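Local atomic coordinates of ESAT-6/WXG100 secretion system protein (Streptococcus gallolyticus, PDB entry 7JQE), a protein that probably serves, as the extracellular region of the membrane subunit EsaA, in toxin export by the bacterial type VIIb secretion system. Residues 484-487 / 488-492; 458-462 / 463-467; 349-352 / 353-357. One frame throughout, in Å; residues are numbered along the deposited sequence.

Interaction 1: 484-487 / 488-492; sequences IELQ and STIDS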
ATOM      1  N   ILE A 484       5.686  47.489 -41.809  1.00 88.41           N
ATOM      2  CA  ILE A 484       5.000  48.715 -42.203  1.00 84.54           C
ATOM      3  C   ILE A 484       6.012  49.817 -42.483  1.00 93.49           C
ATOM      4  O   ILE A 484       5.917  50.534 -43.488  1.00 94.12           O
ATOM      5  CB  ILE A 484       3.990  49.133 -41.121  1.00 86.39           C
ATOM      6  CG1 ILE A 484       2.794  48.178 -41.111  1.00 95.78           C
ATOM      7  CG2 ILE A 484       3.543  50.569 -41.326  1.00 87.05           C
ATOM      8  CD1 ILE A 484       1.777  48.472 -40.024  1.00 93.25           C
ATOM      9  N   GLU A 485       7.004  49.965 -41.603  1.00 88.44           N
ATOM     10  CA  GLU A 485       8.002  51.009 -41.803  1.00 89.65           C
ATOM     11  C   GLU A 485       8.867  50.728 -43.028  1.00 94.08           C
ATOM     12  O   GLU A 485       9.213  51.652 -43.773  1.00 94.98           O
ATOM     13  CB  GLU A 485       8.861  51.164 -40.550  1.00 86.33           C
ATOM     14  CG  GLU A 485       8.192  51.979 -39.458  1.00103.88           C
ATOM     15  CD  GLU A 485       9.000  52.020 -38.175  1.00121.12           C
ATOM     16  OE1 GLU A 485      10.042  51.335 -38.101  1.00124.40           O
ATOM     17  OE2 GLU A 485       8.591  52.739 -37.238  1.00128.26           O
ATOM     18  N   LEU A 486       9.218  49.461 -43.260  1.00 91.89           N
ATOM     19  CA  LEU A 486      10.015  49.134 -44.439  1.00 93.29           C
ATOM     20  C   LEU A 486       9.242  49.420 -45.721  1.00 97.06           C
ATOM     21  O   LEU A 486       9.795  49.979 -46.675  1.00101.29           O
ATOM     22  CB  LEU A 486      10.464  47.674 -44.390  1.00 91.44           C
ATOM     23  CG  LEU A 486      11.368  47.204 -45.534  1.00 90.19           C
ATOM     24  CD1 LEU A 486      12.557  48.133 -45.712  1.00 90.13           C
ATOM     25  CD2 LEU A 486      11.840  45.780 -45.288  1.00 88.46           C
ATOM     26  N   GLN A 487       7.960  49.049 -45.765  1.00 93.72           N
ATOM     27  CA  GLN A 487       7.145  49.378 -46.932  1.00 91.89           C
ATOM     28  C   GLN A 487       7.018  50.884 -47.109  1.00 91.96           C
ATOM     29  O   GLN A 487       7.038  51.386 -48.239  1.00 93.73           O
ATOM     30  CB  GLN A 487       5.761  48.741 -46.814  1.00 91.37           C
ATOM     31  CG  GLN A 487       5.569  47.524 -47.699  1.00 99.65           C
ATOM     32  CD  GLN A 487       5.418  47.884 -49.161  1.00108.20           C
ATOM     33  OE1 GLN A 487       4.377  48.387 -49.579  1.00116.76           O
ATOM     34  NE2 GLN A 487       6.458  47.631 -49.948  1.00111.10           N
ATOM     35  N   SER A 488       6.883  51.620 -46.004  1.00 92.90           N
ATOM     36  CA  SER A 488       6.715  53.068 -46.088  1.00100.72           C
ATOM     37  C   SER A 488       7.925  53.723 -46.745  1.00105.71           C
ATOM     38  O   SER A 488       7.780  54.562 -47.641  1.00108.56           O
ATOM     39  CB  SER A 488       6.475  53.645 -44.692  1.00104.50           C
ATOM     40  OG  SER A 488       6.223  55.039 -44.748  1.00112.46           O
ATOM     41  N   THR A 489       9.132  53.350 -46.311  1.00107.74           N
ATOM     42  CA  THR A 489      10.337  53.928 -46.899  1.00104.83           C
ATOM     43  C   THR A 489      10.535  53.460 -48.334  1.00105.38           C
ATOM     44  O   THR A 489      10.968  54.243 -49.188  1.00114.41           O
ATOM     45  CB  THR A 489      11.558  53.589 -46.047  1.00111.81           C
ATOM     46  OG1 THR A 489      11.433  52.258 -45.531  1.00132.25           O
ATOM     47  CG2 THR A 489      11.682  54.564 -44.891  1.00108.08           C
ATOM     48  N   ILE A 490      10.229  52.194 -48.628  1.00 94.37           N
ATOM     49  CA  ILE A 490      10.276  51.739 -50.015  1.00 97.62           C
ATOM     50  C   ILE A 490       9.345  52.585 -50.873  1.00100.03           C
ATOM     51  O   ILE A 490       9.739  53.101 -51.926  1.00103.33           O
ATOM     52  CB  ILE A 490       9.921  50.246 -50.118  1.00 97.30           C
ATOM     53  CG1 ILE A 490      10.927  49.395 -49.342  1.00 92.64           C
ATOM     54  CG2 ILE A 490       9.883  49.819 -51.583  1.00 93.47           C
ATOM     55  CD1 ILE A 490      10.728  47.908 -49.532  1.00 88.82           C
ATOM     56  N   ASP A 491       8.092  52.739 -50.436  1.00102.40           N
ATOM     57  CA  ASP A 491       7.154  53.594 -51.158  1.00108.48           C
ATOM     58  C   ASP A 491       7.695  55.014 -51.284  1.00108.12           C
ATOM     59  O   ASP A 491       7.806  55.552 -52.390  1.00104.32           O
ATOM     60  CB  ASP A 491       5.793  53.591 -50.457  1.00109.55           C
ATOM     61  CG  ASP A 491       4.982  52.342 -50.755  1.00112.03           C
ATOM     62  OD1 ASP A 491       5.435  51.518 -51.580  1.00111.32           O
ATOM     63  OD2 ASP A 491       3.892  52.183 -50.165  1.00113.52           O
ATOM     64  N   SER A 492       8.049  55.635 -50.156  1.00115.18           N
ATOM     65  CA  SER A 492       8.605  56.988 -50.151  1.00121.01           C
ATOM     66  C   SER A 492      10.101  56.931 -50.467  1.00123.93           C
ATOM     67  O   SER A 492      10.968  57.087 -49.603  1.00123.80           O
ATOM     68  CB  SER A 492       8.337  57.666 -48.813  1.00124.60           C
ATOM     69  OG  SER A 492       6.946  57.846 -48.599  1.00130.61           O
TER
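The side-chain amide of Gln487 and the carboxylate of Asp491, one helical turn further on, stand almost at right angles, their planes 83° apart. One face of the carboxylate looks back at Gln487: the backbone O of Gln487 sits nearly straight above Asp491 CG at 3.4 Å, and OE1 of the same residue approaches that face more obliquely, at 3.9 Å from both OD1 and OD2. The carboxylate in turn lies over one face of the amide, at its OE1 end; at the other end Ile490 CD1 comes to 4.3 Å from Gln487 NE2, near the edge. A chain bent at CB-CG (chi2 -74°) swings the amide forward along the helix, toward Asp491. Facing oxygens would, if anything, slightly repel.

The backbone supplies the order: Asp491 N reaches Gln487 O at 2.8 Å in a nearly straight bond (172°), one of four successive alpha-helical links. Thr489 OG1 lies 2.9 Å from Glu485 O and 3.0 Å from Leu486 O; with one proton it can bond to only one of them at a time. Leu486 CG and Ile490 CD1 meet at 4.1 Å to form an apolar ridge.

This is the last turn of helix 462-491. Its ridge packs on Leu116 and Leu120 of helix 102-135, and Leu119 of the second subunit touches Glu485 and Leu486.

Interaction 2: 458-462 / 463-467; sequences DNIDG and LDVTN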
ATOM      1  N   ASP A 458      -3.419  19.188 -20.150  1.00 62.74           N
ATOM      2  CA  ASP A 458      -4.388  20.047 -19.476  1.00 67.92           C
ATOM      3  C   ASP A 458      -3.765  20.774 -18.295  1.00 67.28           C
ATOM      4  O   ASP A 458      -4.058  21.953 -18.060  1.00 68.60           O
ATOM      5  CB  ASP A 458      -5.591  19.227 -19.015  1.00 78.80           C
ATOM      6  CG  ASP A 458      -6.358  18.624 -20.169  1.00 91.07           C
ATOM      7  OD1 ASP A 458      -6.486  19.297 -21.216  1.00 87.79           O
ATOM      8  OD2 ASP A 458      -6.829  17.475 -20.031  1.00 99.53           O
ATOM      9  N   ASN A 459      -2.915  20.091 -17.532  1.00 66.15           N
ATOM     10  CA  ASN A 459      -2.330  20.701 -16.346  1.00 64.78           C
ATOM     11  C   ASN A 459      -1.288  21.763 -16.671  1.00 64.39           C
ATOM     12  O   ASN A 459      -0.737  22.362 -15.742  1.00 71.10           O
ATOM     13  CB  ASN A 459      -1.717  19.626 -15.453  1.00 66.37           C
ATOM     14  CG  ASN A 459      -2.755  18.667 -14.911  1.00 68.60           C
ATOM     15  OD1 ASN A 459      -2.472  17.494 -14.676  1.00 62.72           O
ATOM     16  ND2 ASN A 459      -3.975  19.162 -14.722  1.00 64.12           N
ATOM     17  N   ILE A 460      -0.998  22.006 -17.950  1.00 56.61           N
ATOM     18  CA  ILE A 460      -0.140  23.129 -18.316  1.00 59.21           C
ATOM     19  C   ILE A 460      -0.762  24.405 -17.771  1.00 58.57           C
ATOM     20  O   ILE A 460      -1.893  24.763 -18.125  1.00 57.64           O
ATOM     21  CB  ILE A 460       0.047  23.190 -19.835  1.00 62.28           C
ATOM     22  CG1 ILE A 460       0.722  21.914 -20.344  1.00 54.11           C
ATOM     23  CG2 ILE A 460       0.856  24.415 -20.223  1.00 59.63           C
ATOM     24  CD1 ILE A 460       1.114  21.980 -21.803  1.00 53.78           C
ATOM     25  N   ASP A 461      -0.029  25.099 -16.903  1.00 50.65           N
ATOM     26  CA  ASP A 461      -0.614  26.199 -16.147  1.00 51.88           C
ATOM     27  C   ASP A 461      -1.123  27.296 -17.075  1.00 64.08           C
ATOM     28  O   ASP A 461      -0.535  27.582 -18.121  1.00 76.51           O
ATOM     29  CB  ASP A 461       0.411  26.773 -15.170  1.00 67.46           C
ATOM     30  CG  ASP A 461      -0.236  27.538 -14.033  1.00 81.77           C
ATOM     31  OD1 ASP A 461      -0.550  26.912 -13.000  1.00 87.49           O
ATOM     32  OD2 ASP A 461      -0.437  28.764 -14.173  1.00 90.01           O
ATOM     33  N   GLY A 462      -2.232  27.922 -16.677  1.00 64.25           N
ATOM     34  CA  GLY A 462      -2.797  28.996 -17.473  1.00 59.23           C
ATOM     35  C   GLY A 462      -1.915  30.227 -17.534  1.00 63.89           C
ATOM     36  O   GLY A 462      -1.893  30.928 -18.549  1.00 61.15           O
ATOM     37  N   LEU A 463      -1.179  30.511 -16.457  1.00 67.93           N
ATOM     38  CA  LEU A 463      -0.299  31.675 -16.454  1.00 63.11           C
ATOM     39  C   LEU A 463       0.825  31.515 -17.469  1.00 67.87           C
ATOM     40  O   LEU A 463       1.225  32.486 -18.120  1.00 74.31           O
ATOM     41  CB  LEU A 463       0.263  31.901 -15.050  1.00 64.72           C
ATOM     42  CG  LEU A 463       1.206  33.091 -14.853  1.00 72.93           C
ATOM     43  CD1 LEU A 463       0.559  34.392 -15.315  1.00 69.14           C
ATOM     44  CD2 LEU A 463       1.644  33.192 -13.399  1.00 70.33           C
ATOM     45  N   ASP A 464       1.351  30.295 -17.613  1.00 73.11           N
ATOM     46  CA  ASP A 464       2.383  30.053 -18.616  1.00 68.44           C
ATOM     47  C   ASP A 464       1.846  30.289 -20.020  1.00 63.19           C
ATOM     48  O   ASP A 464       2.537  30.868 -20.868  1.00 60.05           O
ATOM     49  CB  ASP A 464       2.929  28.631 -18.482  1.00 65.25           C
ATOM     50  CG  ASP A 464       3.924  28.490 -17.342  1.00 79.20           C
ATOM     51  OD1 ASP A 464       4.292  29.520 -16.734  1.00 82.25           O
ATOM     52  OD2 ASP A 464       4.341  27.347 -17.052  1.00 84.96           O
ATOM     53  N   VAL A 465       0.615  29.843 -20.286  1.00 60.06           N
ATOM     54  CA  VAL A 465       0.005  30.093 -21.589  1.00 58.83           C
ATOM     55  C   VAL A 465      -0.174  31.589 -21.813  1.00 68.65           C
ATOM     56  O   VAL A 465       0.039  32.097 -22.920  1.00 73.64           O
ATOM     57  CB  VAL A 465      -1.331  29.337 -21.713  1.00 57.17           C
ATOM     58  CG1 VAL A 465      -2.094  29.807 -22.947  1.00 61.53           C
ATOM     59  CG2 VAL A 465      -1.088  27.835 -21.769  1.00 61.28           C
ATOM     60  N   THR A 466      -0.569  32.317 -20.767  1.00 72.24           N
ATOM     61  CA  THR A 466      -0.732  33.762 -20.893  1.00 72.41           C
ATOM     62  C   THR A 466       0.594  34.434 -21.224  1.00 73.41           C
ATOM     63  O   THR A 466       0.681  35.239 -22.158  1.00 75.92           O
ATOM     64  CB  THR A 466      -1.318  34.341 -19.604  1.00 74.39           C
ATOM     65  OG1 THR A 466      -2.730  34.103 -19.566  1.00 73.33           O
ATOM     66  CG2 THR A 466      -1.048  35.838 -19.526  1.00 80.43           C
ATOM     67  N   ASN A 467       1.644  34.114 -20.464  1.00 72.74           N
ATOM     68  CA  ASN A 467       2.945  34.734 -20.697  1.00 67.28           C
ATOM     69  C   ASN A 467       3.526  34.324 -22.044  1.00 73.37           C
ATOM     70  O   ASN A 467       4.201  35.125 -22.703  1.00 79.73           O
ATOM     71  CB  ASN A 467       3.903  34.380 -19.559  1.00 59.50           C
ATOM     72  CG  ASN A 467       3.574  35.115 -18.275  1.00 65.17           C
ATOM     73  OD1 ASN A 467       2.906  36.151 -18.291  1.00 71.15           O
ATOM     74  ND2 ASN A 467       4.048  34.588 -17.153  1.00 59.71           N
TER
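Asp461 OD2 accepts the backbone N-H of Leu463 at 3.0 Å, with an N-H...O angle of 154°, at the point where an irregular loop turns into helix 462-491. The bond comes to the anti side of OD2, with the donor 24° out of the carboxylate plane. Having CG anti to the backbone N (chi1 -159°) carries the carboxylate forward beside Leu463, and the two side chains run side by side in the same direction, OD2 lying 3.3 Å from Leu463 CB.

The compact side is apolar toward helix 169-179 and polar toward the second subunit. Ile460 CG2 meets Val465 CG2 at 4.2 Å, and both residues are buried against that helix, Ile460 on Lys173 and Leu176, Val465 on Val172 and Lys173. Val465 N also makes a weak bond of 3.3 Å to Asp461 O. Asp464 is buried too, but its OD2 accepts from Ser183 N of the second subunit, whose Ser183 OG is hydrogen-bonded to Asp461 N.

Gly462 and Leu463 are more exposed, though Leu463 still touches Glu182 of the second subunit. Here Thr466 N holds Gly462 O firmly at 2.9 Å, whereas Thr466 OG1 adds only a weak bond to the same oxygen at 3.4 Å. The carboxylates of Asp461 and Asp464 stay 5.4 Å apart, OD2 to OD1; two acidic groups at a helix start would probably gain from the dipole of its first turn.

Together these contacts make a helix N-terminus with Asp461 as N-cap, and the Ile460-Val465 pair, from the residue before the cap to the fourth after it, is a hydrophobic staple.

Interaction 3: 349-352 / 353-357; sequences KTIS and KAQSL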
ATOM      1  N   LYS A 349     -27.609 -59.586  43.553  1.00 84.65           N
ATOM      2  CA  LYS A 349     -27.136 -60.960  43.518  1.00 88.70           C
ATOM      3  C   LYS A 349     -27.011 -61.493  44.937  1.00 92.10           C
ATOM      4  O   LYS A 349     -26.775 -60.739  45.884  1.00 85.15           O
ATOM      5  CB  LYS A 349     -25.787 -61.077  42.799  1.00 87.73           C
ATOM      6  CG  LYS A 349     -25.878 -61.594  41.378  1.00 94.50           C
ATOM      7  CD  LYS A 349     -24.502 -61.638  40.727  1.00 97.23           C
ATOM      8  CE  LYS A 349     -24.563 -62.274  39.348  1.00 93.24           C
ATOM      9  NZ  LYS A 349     -25.572 -61.612  38.484  1.00 92.75           N
ATOM     10  N   THR A 350     -27.178 -62.808  45.073  1.00 98.31           N
ATOM     11  CA  THR A 350     -26.971 -63.512  46.332  1.00 88.37           C
ATOM     12  C   THR A 350     -25.964 -64.629  46.099  1.00 88.82           C
ATOM     13  O   THR A 350     -26.130 -65.438  45.181  1.00 97.24           O
ATOM     14  CB  THR A 350     -28.282 -64.083  46.884  1.00 90.65           C
ATOM     15  OG1 THR A 350     -28.059 -64.592  48.204  1.00 92.76           O
ATOM     16  CG2 THR A 350     -28.796 -65.213  46.002  1.00 92.04           C
ATOM     17  N   ILE A 351     -24.917 -64.665  46.921  1.00 87.97           N
ATOM     18  CA  ILE A 351     -23.852 -65.646  46.784  1.00 88.13           C
ATOM     19  C   ILE A 351     -23.764 -66.473  48.066  1.00 97.16           C
ATOM     20  O   ILE A 351     -24.336 -66.125  49.100  1.00 98.00           O
ATOM     21  CB  ILE A 351     -22.497 -64.992  46.468  1.00 86.19           C
ATOM     22  CG1 ILE A 351     -22.054 -64.114  47.638  1.00 89.66           C
ATOM     23  CG2 ILE A 351     -22.589 -64.167  45.195  1.00 88.75           C
ATOM     24  CD1 ILE A 351     -20.712 -63.452  47.430  1.00 83.78           C
ATOM     25  N   SER A 352     -23.029 -67.590  47.977  1.00 90.43           N
ATOM     26  CA  SER A 352     -22.713 -68.390  49.155  1.00 96.19           C
ATOM     27  C   SER A 352     -21.273 -68.894  49.132  1.00101.55           C
ATOM     28  O   SER A 352     -20.949 -69.850  49.848  1.00110.42           O
ATOM     29  CB  SER A 352     -23.668 -69.585  49.295  1.00 94.06           C
ATOM     30  OG  SER A 352     -24.985 -69.157  49.600  1.00 94.70           O
ATOM     31  N   LYS A 353     -20.403 -68.279  48.333  1.00101.51           N
ATOM     32  CA  LYS A 353     -19.014 -68.705  48.243  1.00108.41           C
ATOM     33  C   LYS A 353     -18.187 -67.590  47.617  1.00106.15           C
ATOM     34  O   LYS A 353     -18.713 -66.754  46.877  1.00102.53           O
ATOM     35  CB  LYS A 353     -18.884 -69.997  47.427  1.00113.64           C
ATOM     36  CG  LYS A 353     -17.460 -70.491  47.289  1.00120.89           C
ATOM     37  CD  LYS A 353     -16.780 -70.569  48.646  1.00122.03           C
ATOM     38  CE  LYS A 353     -15.306 -70.901  48.502  1.00123.84           C
ATOM     39  NZ  LYS A 353     -14.603 -70.865  49.810  1.00124.61           N
ATOM     40  N   ALA A 354     -16.889 -67.585  47.927  1.00106.62           N
ATOM     41  CA  ALA A 354     -15.978 -66.619  47.329  1.00105.06           C
ATOM     42  C   ALA A 354     -16.083 -66.671  45.812  1.00100.27           C
ATOM     43  O   ALA A 354     -16.184 -67.747  45.218  1.00105.17           O
ATOM     44  CB  ALA A 354     -14.538 -66.895  47.773  1.00108.73           C
ATOM     45  N   GLN A 355     -16.050 -65.501  45.183  1.00 95.93           N
ATOM     46  CA  GLN A 355     -16.460 -65.416  43.788  1.00 95.63           C
ATOM     47  C   GLN A 355     -16.027 -64.072  43.222  1.00 90.97           C
ATOM     48  O   GLN A 355     -15.696 -63.146  43.966  1.00 90.49           O
ATOM     49  CB  GLN A 355     -17.976 -65.600  43.667  1.00 89.47           C
ATOM     50  CG  GLN A 355     -18.537 -65.650  42.268  1.00 85.99           C
ATOM     51  CD  GLN A 355     -19.987 -66.100  42.269  1.00 98.50           C
ATOM     52  OE1 GLN A 355     -20.491 -66.602  43.277  1.00 96.67           O
ATOM     53  NE2 GLN A 355     -20.665 -65.924  41.142  1.00100.01           N
ATOM     54  N   SER A 356     -16.024 -63.986  41.895  1.00 93.78           N
ATOM     55  CA  SER A 356     -15.750 -62.747  41.182  1.00 98.65           C
ATOM     56  C   SER A 356     -16.999 -62.322  40.423  1.00 98.07           C
ATOM     57  O   SER A 356     -17.678 -63.154  39.814  1.00 99.63           O
ATOM     58  CB  SER A 356     -14.574 -62.906  40.211  1.00106.56           C
ATOM     59  OG  SER A 356     -13.402 -63.320  40.892  1.00111.34           O
ATOM     60  N   LEU A 357     -17.301 -61.028  40.466  1.00 98.24           N
ATOM     61  CA  LEU A 357     -18.455 -60.470  39.778  1.00 96.41           C
ATOM     62  C   LEU A 357     -18.001 -59.380  38.819  1.00 96.08           C
ATOM     63  O   LEU A 357     -17.100 -58.596  39.135  1.00101.80           O
ATOM     64  CB  LEU A 357     -19.478 -59.901  40.766  1.00 94.63           C
ATOM     65  CG  LEU A 357     -20.089 -60.872  41.776  1.00 89.89           C
ATOM     66  CD1 LEU A 357     -21.060 -60.142  42.695  1.00 92.81           C
ATOM     67  CD2 LEU A 357     -20.780 -62.035  41.074  1.00 86.96           C
TER
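Ile351 and Gln355 meet between two chain segments running 151° apart, joined by a short turn. The unit is a beta-arch: strand 348-351 pairs by backbone bonds with 327-335, through Lys349 with Val329 and Ile351 with Thr327, while strand 355-363 pairs with 268-275, so the two legs belong to different antiparallel sheets and meet through side chains.

Ser352, whose OG makes a weak bond of 3.1 Å back to Ile351 O, leads into the second segment. Lys353 opens that segment within the turn, and its backbone O lies 3.9 Å from Ile351 CD1. Gln355 then points inward, its chain extended, and lays OE1 against the branch of Ile351, 3.7 Å from CG2 and 4.1 Å from CB; the nearer approach is a van der Waals contact of an oxygen with a methyl group. Ile351 presents that branch because CG1 is turned between the backbone N and the carbonyl carbon (chi1 64°). Two residues on, Leu357 returns to the interior beside Val273, Val275 and Phe341.

There it meets Lys349, the two side chains sliding past each other in opposite directions. The methylene stem of the lysine supplies the apolar contact, while NZ, turned by a bend at its last torsion (chi4 54°), forms salt bridges with Asp343 and Asp344. The closest point of this pair is Lys349 CD against Leu357 CD2, 3.8 Å apart.

Read from the N terminus, interaction 3 comes first, then interaction 2, then interaction 1; they follow in series, and none nests in or crosses another. Interaction 3 closes the short turn that joins the two sheets of the beta region, far on one side of the chain's centre. The other two lie on the opposite side of the centre and share helix 462-491: interaction 2, at its entry from the loop, is set against helix 169-179, and interaction 1, its last turn, against helix 102-135. Both touch the second subunit, whereas interaction 3 lies within one chain. Centres of interactions 1 and 3 are 151 Å apart, a measure of how elongated the molecule is.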